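Local coordinates for SusD homolog (PDB 3EHM), which probably binds mucin O-glycans at the surface of a gut Bacteroides, as a SusD-like, tetratricopeptide-repeat-containing outer-membrane lipoprotein involved in their utilization, at residues G195-Q198 and N199-L203; E225-T228 and K229-P233; P255-N258 and S259-S263. All blocks are in the same frame, centred on the assembly; numbering follows the deposited sequence.

How the interactions relate
The three contacts follow one another along the chain, each closing before the next opens, and each is local, joining residues a turn or so apart. Interaction 1 starts helix 197-215 and interaction 2 ends helix 220-231, the next helix in sequence; their centres are 16 Å apart and their nearest atoms about 7 Å. Interaction 3 leads from a loop into the short helix 261-266, its centre 26 Å from that of interaction 1 and 36 Å from that of interaction 2, across the chain's centre from the latter. Together they sample how this largely helical SusD-like protein begins and finishes its helices: an asparagine N-cap, a C-terminal end, and an asparagine-capped turn leading into a helix.

Interaction 1: G195-Q198 and N199-L203; sequences GNVQ and NWVKL
N196 turns its side-chain amide back over the first turn of helix 197-215, and OD1 accepts the backbone N-H of N199 at 3.2 Å. From CB, CG stands anti to the backbone N (chi1 -172°), and the amide swings towards N199. CG then lies 4.0 Å from N199 OD1, and the two amide planes, 21° apart, are stacked. At the tip the branches part. OD1 accepts the N-H of N199, whose N lies well above the carbonyl plane, while ND2 sits 3.9 Å from N199 OD1.

This is a classic asparagine N-cap. The first N-H groups of a helix have no preceding turn to bond to, and a short side chain with an acceptor two bonds beyond CB can supply one. The backbone O of N196 receives two weaker bonds, from N199 N and W200 N, before the regular pattern takes over with V201 N to V197 O at 2.9 Å and K202 N to Q198 O. G195, just before the cap, has a positive phi of 80°, where any CB would be jammed against the preceding carbonyl O, so glycine suits the place.

W200 brings its ring beside the cap, CD1 3.5 Å from N196 O and the indole edge near V197 CA. Its NE1 is bonded to D190, which also holds G195 N, and the ring packs on helix 116-140. Branched V197 and V201 fill the side towards helix 160-178, with V197 CG1 and V201 CG2 4.4 Å apart. K202 is extended beyond CG and touches S244; its CG passes 3.3 Å from Q198 O.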
loop_
_atom_site.group_PDB
_atom_site.type_symbol
_atom_site.label_atom_id
_atom_site.label_comp_id
_atom_site.label_asym_id
_atom_site.label_seq_id
_atom_site.Cartn_x
_atom_site.Cartn_y
_atom_site.Cartn_z
ATOM N N GLY A 195 -23.457 -3.942 4.506
ATOM C CA GLY A 195 -24.263 -4.912 3.783
ATOM C C GLY A 195 -24.654 -4.607 2.349
ATOM O O GLY A 195 -25.369 -5.396 1.730
ATOM N N ASN A 196 -24.205 -3.476 1.813
ATOM C CA ASN A 196 -24.524 -3.100 0.437
ATOM C C ASN A 196 -23.667 -3.916 -0.536
ATOM O O ASN A 196 -22.504 -3.585 -0.782
ATOM C CB ASN A 196 -24.256 -1.607 0.223
ATOM C CG ASN A 196 -24.753 -1.110 -1.127
ATOM O OD1 ASN A 196 -24.643 -1.803 -2.138
ATOM N ND2 ASN A 196 -25.291 0.104 -1.147
ATOM N N VAL A 197 -24.248 -4.982 -1.084
ATOM C CA VAL A 197 -23.543 -5.861 -2.019
ATOM C C VAL A 197 -23.044 -5.145 -3.279
ATOM O O VAL A 197 -21.985 -5.482 -3.807
ATOM C CB VAL A 197 -24.439 -7.052 -2.436
ATOM C CG1 VAL A 197 -23.726 -7.920 -3.469
ATOM C CG2 VAL A 197 -24.798 -7.880 -1.212
ATOM N N GLN A 198 -23.807 -4.167 -3.766
ATOM C CA GLN A 198 -23.413 -3.416 -4.956
ATOM C C GLN A 198 -22.060 -2.739 -4.747
ATOM O O GLN A 198 -21.256 -2.659 -5.669
ATOM C CB GLN A 198 -24.476 -2.370 -5.305
ATOM C CG GLN A 198 -25.731 -2.956 -5.942
ATOM C CD GLN A 198 -26.155 -4.264 -5.294
ATOM O OE1 GLN A 198 -25.733 -5.347 -5.716
ATOM N NE2 GLN A 198 -26.978 -4.169 -4.253
ATOM N N ASN A 199 -21.808 -2.247 -3.538
ATOM C CA ASN A 199 -20.527 -1.616 -3.263
ATOM C C ASN A 199 -19.433 -2.679 -3.208
ATOM O O ASN A 199 -18.317 -2.446 -3.664
ATOM C CB ASN A 199 -20.588 -0.823 -1.960
ATOM C CG ASN A 199 -21.100 0.591 -2.170
ATOM O OD1 ASN A 199 -21.534 1.255 -1.233
ATOM N ND2 ASN A 199 -21.043 1.058 -3.412
ATOM N N TRP A 200 -19.748 -3.851 -2.663
ATOM C CA TRP A 200 -18.755 -4.916 -2.610
ATOM C C TRP A 200 -18.338 -5.294 -4.026
ATOM O O TRP A 200 -17.175 -5.617 -4.276
ATOM C CB TRP A 200 -19.301 -6.141 -1.875
ATOM C CG TRP A 200 -19.137 -6.038 -0.393
ATOM C CD1 TRP A 200 -20.103 -5.741 0.526
ATOM C CD2 TRP A 200 -17.913 -6.175 0.341
ATOM N NE1 TRP A 200 -19.555 -5.682 1.787
ATOM C CE2 TRP A 200 -18.213 -5.945 1.702
ATOM C CE3 TRP A 200 -16.592 -6.469 -0.021
ATOM C CZ2 TRP A 200 -17.236 -5.998 2.705
ATOM C CZ3 TRP A 200 -15.620 -6.521 0.977
ATOM C CH2 TRP A 200 -15.951 -6.286 2.323
ATOM N N VAL A 201 -19.291 -5.244 -4.953
ATOM C CA VAL A 201 -19.002 -5.562 -6.345
ATOM C C VAL A 201 -18.058 -4.508 -6.914
ATOM O O VAL A 201 -17.099 -4.831 -7.611
ATOM C CB VAL A 201 -20.295 -5.608 -7.191
ATOM C CG1 VAL A 201 -19.951 -5.643 -8.672
ATOM C CG2 VAL A 201 -21.117 -6.843 -6.814
ATOM N N LYS A 202 -18.327 -3.243 -6.611
ATOM C CA LYS A 202 -17.477 -2.166 -7.095
ATOM C C LYS A 202 -16.064 -2.336 -6.557
ATOM O O LYS A 202 -15.092 -2.108 -7.272
ATOM C CB LYS A 202 -18.039 -0.810 -6.671
ATOM C CG LYS A 202 -19.364 -0.470 -7.342
ATOM C CD LYS A 202 -19.832 0.918 -6.955
ATOM C CE LYS A 202 -21.080 1.300 -7.728
ATOM N NZ LYS A 202 -21.448 2.717 -7.473
ATOM N N LEU A 203 -15.948 -2.741 -5.296
ATOM C CA LEU A 203 -14.632 -2.944 -4.708
ATOM C C LEU A 203 -13.923 -4.075 -5.438
ATOM O O LEU A 203 -12.735 -3.978 -5.738
ATOM C CB LEU A 203 -14.746 -3.270 -3.215
ATOM C CG LEU A 203 -13.456 -3.741 -2.534
ATOM C CD1 LEU A 203 -12.351 -2.699 -2.716
ATOM C CD2 LEU A 203 -13.723 -3.989 -1.059
#

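Interaction 2: E225-T228 and K229-P233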
loop_
_atom_site.group_PDB
_atom_site.type_symbol
_atom_site.label_atom_id
_atom_site.label_comp_id
_atom_site.label_asym_id
_atom_site.label_seq_id
_atom_site.Cartn_x
_atom_site.Cartn_y
_atom_site.Cartn_z
ATOM N N GLU A 225 -7.439 -9.160 -20.824
ATOM C CA GLU A 225 -8.427 -10.206 -20.582
ATOM C C GLU A 225 -9.416 -9.816 -19.486
ATOM O O GLU A 225 -10.514 -10.366 -19.427
ATOM C CB GLU A 225 -7.738 -11.523 -20.194
ATOM C CG GLU A 225 -8.641 -12.756 -20.295
ATOM C CD GLU A 225 -8.007 -14.020 -19.721
ATOM O OE1 GLU A 225 -6.763 -14.139 -19.754
ATOM O OE2 GLU A 225 -8.759 -14.905 -19.247
ATOM N N TYR A 226 -9.045 -8.860 -18.632
ATOM C CA TYR A 226 -9.924 -8.464 -17.533
ATOM C C TYR A 226 -10.219 -6.981 -17.331
ATOM O O TYR A 226 -11.223 -6.639 -16.704
ATOM C CB TYR A 226 -9.390 -9.011 -16.204
ATOM C CG TYR A 226 -9.420 -10.516 -16.077
ATOM C CD1 TYR A 226 -8.408 -11.304 -16.620
ATOM C CD2 TYR A 226 -10.458 -11.152 -15.400
ATOM C CE1 TYR A 226 -8.428 -12.692 -16.488
ATOM C CE2 TYR A 226 -10.490 -12.532 -15.263
ATOM C CZ TYR A 226 -9.474 -13.298 -15.806
ATOM O OH TYR A 226 -9.497 -14.666 -15.650
ATOM N N ILE A 227 -9.359 -6.101 -17.831
ATOM C CA ILE A 227 -9.575 -4.672 -17.632
ATOM C C ILE A 227 -10.896 -4.184 -18.222
ATOM O O ILE A 227 -11.561 -3.322 -17.647
ATOM C CB ILE A 227 -8.404 -3.842 -18.210
ATOM C CG1 ILE A 227 -8.496 -2.405 -17.704
ATOM C CG2 ILE A 227 -8.434 -3.861 -19.730
ATOM C CD1 ILE A 227 -7.193 -1.634 -17.844
ATOM N N THR A 228 -11.280 -4.744 -19.363
ATOM C CA THR A 228 -12.531 -4.359 -19.998
ATOM C C THR A 228 -13.712 -4.843 -19.157
ATOM O O THR A 228 -14.694 -4.124 -18.991
ATOM C CB THR A 228 -12.638 -4.945 -21.419
ATOM O OG1 THR A 228 -11.589 -4.406 -22.237
ATOM C CG2 THR A 228 -13.987 -4.599 -22.037
ATOM N N LYS A 229 -13.612 -6.056 -18.619
ATOM C CA LYS A 229 -14.691 -6.604 -17.798
ATOM C C LYS A 229 -14.841 -5.816 -16.498
ATOM O O LYS A 229 -15.943 -5.654 -15.984
ATOM C CB LYS A 229 -14.427 -8.077 -17.463
ATOM C CG LYS A 229 -14.171 -8.963 -18.670
ATOM C CD LYS A 229 -14.446 -10.435 -18.364
ATOM C CE LYS A 229 -13.632 -10.951 -17.185
ATOM N NZ LYS A 229 -13.917 -12.393 -16.890
ATOM N N ALA A 230 -13.723 -5.330 -15.968
ATOM C CA ALA A 230 -13.738 -4.567 -14.726
ATOM C C ALA A 230 -14.501 -3.256 -14.864
ATOM O O ALA A 230 -15.261 -2.870 -13.976
ATOM C CB ALA A 230 -12.311 -4.287 -14.276
ATOM N N LEU A 231 -14.306 -2.578 -15.989
ATOM C CA LEU A 231 -14.951 -1.294 -16.226
ATOM C C LEU A 231 -16.298 -1.365 -16.940
ATOM O O LEU A 231 -17.001 -0.360 -17.034
ATOM C CB LEU A 231 -13.997 -0.385 -17.007
ATOM C CG LEU A 231 -12.694 -0.051 -16.275
ATOM C CD1 LEU A 231 -11.727 0.642 -17.221
ATOM C CD2 LEU A 231 -12.994 0.829 -15.071
ATOM N N ASP A 232 -16.662 -2.547 -17.431
ATOM C CA ASP A 232 -17.935 -2.731 -18.129
ATOM C C ASP A 232 -19.098 -2.476 -17.164
ATOM O O ASP A 232 -19.311 -3.242 -16.228
ATOM C CB ASP A 232 -18.033 -4.160 -18.673
ATOM C CG ASP A 232 -19.145 -4.326 -19.701
ATOM O OD1 ASP A 232 -20.180 -3.637 -19.594
ATOM O OD2 ASP A 232 -18.989 -5.165 -20.613
ATOM N N PRO A 233 -19.874 -1.403 -17.396
ATOM C CA PRO A 233 -21.017 -1.043 -16.547
ATOM C C PRO A 233 -21.953 -2.196 -16.185
ATOM O O PRO A 233 -22.480 -2.243 -15.075
ATOM C CB PRO A 233 -21.722 0.035 -17.363
ATOM C CG PRO A 233 -20.585 0.710 -18.050
ATOM C CD PRO A 233 -19.755 -0.465 -18.526
#
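K229 runs alongside the ring of Y226, its CE 3.6 Å from CD2 of Y226. The lysine chain bends at chi3 (-57°), which brings its last carbon to the ring; NZ then lies 3.8 Å from CE2 of Y226. The ammonium has a weak hydrogen bond to S172 OG on helix 160-178. E225 has the opposite charge, but its OE2 is 6.2 Å from K229 NZ, so no salt bridge forms.

Among backbone acceptors, Y226 O takes A230 N at 2.9 Å, and I227 O takes L231 N at 3.3 Å. These are the closing i to i+4 bonds of helix 220-231, a helix of the SusD-like fold. T228 O receives a weak bond from D232 N, bent to 123°, at the point where the helix gives way to loop. The carboxylate oxygen OD1 of D232 accepts from K234 N, a use that suits a short acidic side chain just beyond the helix.

The buried face is apolar: I227 meets L209 and V212 of helix 197-215, small A230 fits against M208, and Y226 packs on L168 and A169. An alanine in place of Y226 would probably open a gap against helix 160-178 and leave the aliphatic end of K229 without its flat neighbour. L231 CD1 adds a looser contact with I227 CG1.

Interaction 3: P255-N258 and S259-S263; sequences PLLN and SMLAS
N258 caps the turn that leads into helix 261-266, its side-chain OD1 accepting the backbone N-H of M260 at 2.8 Å. N258 to L261 form a type I beta turn, so loop 255-258 runs through this turn into the helix.

Of the hydrogen bonds, the side-chain one is the shorter and is fairly straight (158°), its donor tilted 24° from the carbonyl plane. CG of N258 stands anti to the backbone N (chi1 -174°), which carries the amide alongside M260. There M260, a selenomethionine, lays CB and CG against N258 OD1 before its chain bends at chi3. Asparagine fits because both ends of its amide are used in this buried place: OD1 serves the turn, while ND2 donates to S337 O. The turn's own bond, L261 N to N258 O, is weak at 3.4 Å. S259 and S263 turn their small hydroxyls to other parts of the fold, OG of S259 bonding P38 O and that of S263 meeting T270 and Q53.

The apolar contacts are few. L257 reaches across to L261, two leucines that meet through their methyl tips, L257 CD1 lying 3.7 Å from L261 CD1. M260 also touches L52 of helix 47-57.

Water completes the set: one molecule donates to N258 O at 2.8 Å and accepts from A262 N at 3.0 Å.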
loop_
_atom_site.group_PDB
_atom_site.type_symbol
_atom_site.label_atom_id
_atom_site.label_comp_id
_atom_site.label_asym_id
_atom_site.label_seq_id
_atom_site.Cartn_x
_atom_site.Cartn_y
_atom_site.Cartn_z
ATOM N N PRO A 255 -15.992 -1.302 17.904
ATOM C CA PRO A 255 -15.153 -0.150 18.240
ATOM C C PRO A 255 -13.708 -0.467 17.867
ATOM O O PRO A 255 -13.247 -1.594 18.055
ATOM C CB PRO A 255 -15.346 -0.016 19.746
ATOM C CG PRO A 255 -16.766 -0.489 19.937
ATOM C CD PRO A 255 -16.801 -1.722 19.062
ATOM N N LEU A 256 -13.000 0.520 17.330
ATOM C CA LEU A 256 -11.610 0.327 16.935
ATOM C C LEU A 256 -10.727 1.504 17.321
ATOM O O LEU A 256 -11.191 2.634 17.445
ATOM C CB LEU A 256 -11.508 0.120 15.421
ATOM C CG LEU A 256 -12.201 -1.093 14.795
ATOM C CD1 LEU A 256 -12.115 -0.989 13.281
ATOM C CD2 LEU A 256 -11.552 -2.378 15.283
ATOM N N LEU A 257 -9.446 1.216 17.510
ATOM C CA LEU A 257 -8.452 2.225 17.840
ATOM C C LEU A 257 -7.527 2.277 16.629
ATOM O O LEU A 257 -6.872 1.286 16.310
ATOM C CB LEU A 257 -7.648 1.806 19.073
ATOM C CG LEU A 257 -6.504 2.742 19.474
ATOM C CD1 LEU A 257 -7.073 4.108 19.860
ATOM C CD2 LEU A 257 -5.721 2.135 20.635
ATOM N N ASN A 258 -7.471 3.412 15.941
ATOM C CA ASN A 258 -6.598 3.483 14.779
ATOM C C ASN A 258 -5.223 2.967 15.201
ATOM O O ASN A 258 -4.649 3.433 16.185
ATOM C CB ASN A 258 -6.494 4.909 14.250
ATOM C CG ASN A 258 -5.701 4.982 12.967
ATOM O OD1 ASN A 258 -4.477 4.865 12.975
ATOM N ND2 ASN A 258 -6.397 5.147 11.848
ATOM N N SER A 259 -4.713 2.002 14.449
ATOM C CA SER A 259 -3.441 1.366 14.755
ATOM C C SER A 259 -2.161 2.145 14.480
ATOM O O SER A 259 -1.069 1.642 14.736
ATOM C CB SER A 259 -3.390 0.002 14.063
ATOM O OG SER A 259 -4.004 0.069 12.787
HETATM N N MSE A 260 -2.278 3.361 13.958
HETATM C CA MSE A 260 -1.091 4.179 13.722
HETATM C C MSE A 260 -0.719 4.918 15.007
HETATM O O MSE A 260 0.404 5.392 15.164
HETATM C CB MSE A 260 -1.348 5.227 12.634
HETATM C CG MSE A 260 -1.569 4.690 11.246
HETATM SE SE MSE A 260 -1.833 6.191 10.029
HETATM C CE MSE A 260 -0.037 6.910 10.109
ATOM N N LEU A 261 -1.664 5.016 15.933
ATOM C CA LEU A 261 -1.415 5.738 17.176
ATOM C C LEU A 261 -0.269 5.205 18.032
ATOM O O LEU A 261 0.546 5.980 18.534
ATOM C CB LEU A 261 -2.700 5.808 18.006
ATOM C CG LEU A 261 -3.777 6.700 17.381
ATOM C CD1 LEU A 261 -5.028 6.697 18.253
ATOM C CD2 LEU A 261 -3.235 8.116 17.239
ATOM N N ALA A 262 -0.199 3.891 18.205
ATOM C CA ALA A 262 0.869 3.307 19.015
ATOM C C ALA A 262 2.254 3.786 18.565
ATOM O O ALA A 262 3.036 4.286 19.372
ATOM C CB ALA A 262 0.799 1.785 18.957
ATOM N N SER A 263 2.557 3.648 17.278
ATOM C CA SER A 263 3.866 4.062 16.785
ATOM C C SER A 263 4.059 5.578 16.708
ATOM O O SER A 263 5.164 6.079 16.927
ATOM C CB SER A 263 4.140 3.440 15.414
ATOM O OG SER A 263 5.475 3.705 15.018
HETATM O O HOH W 1 -2.790 2.374 17.923
#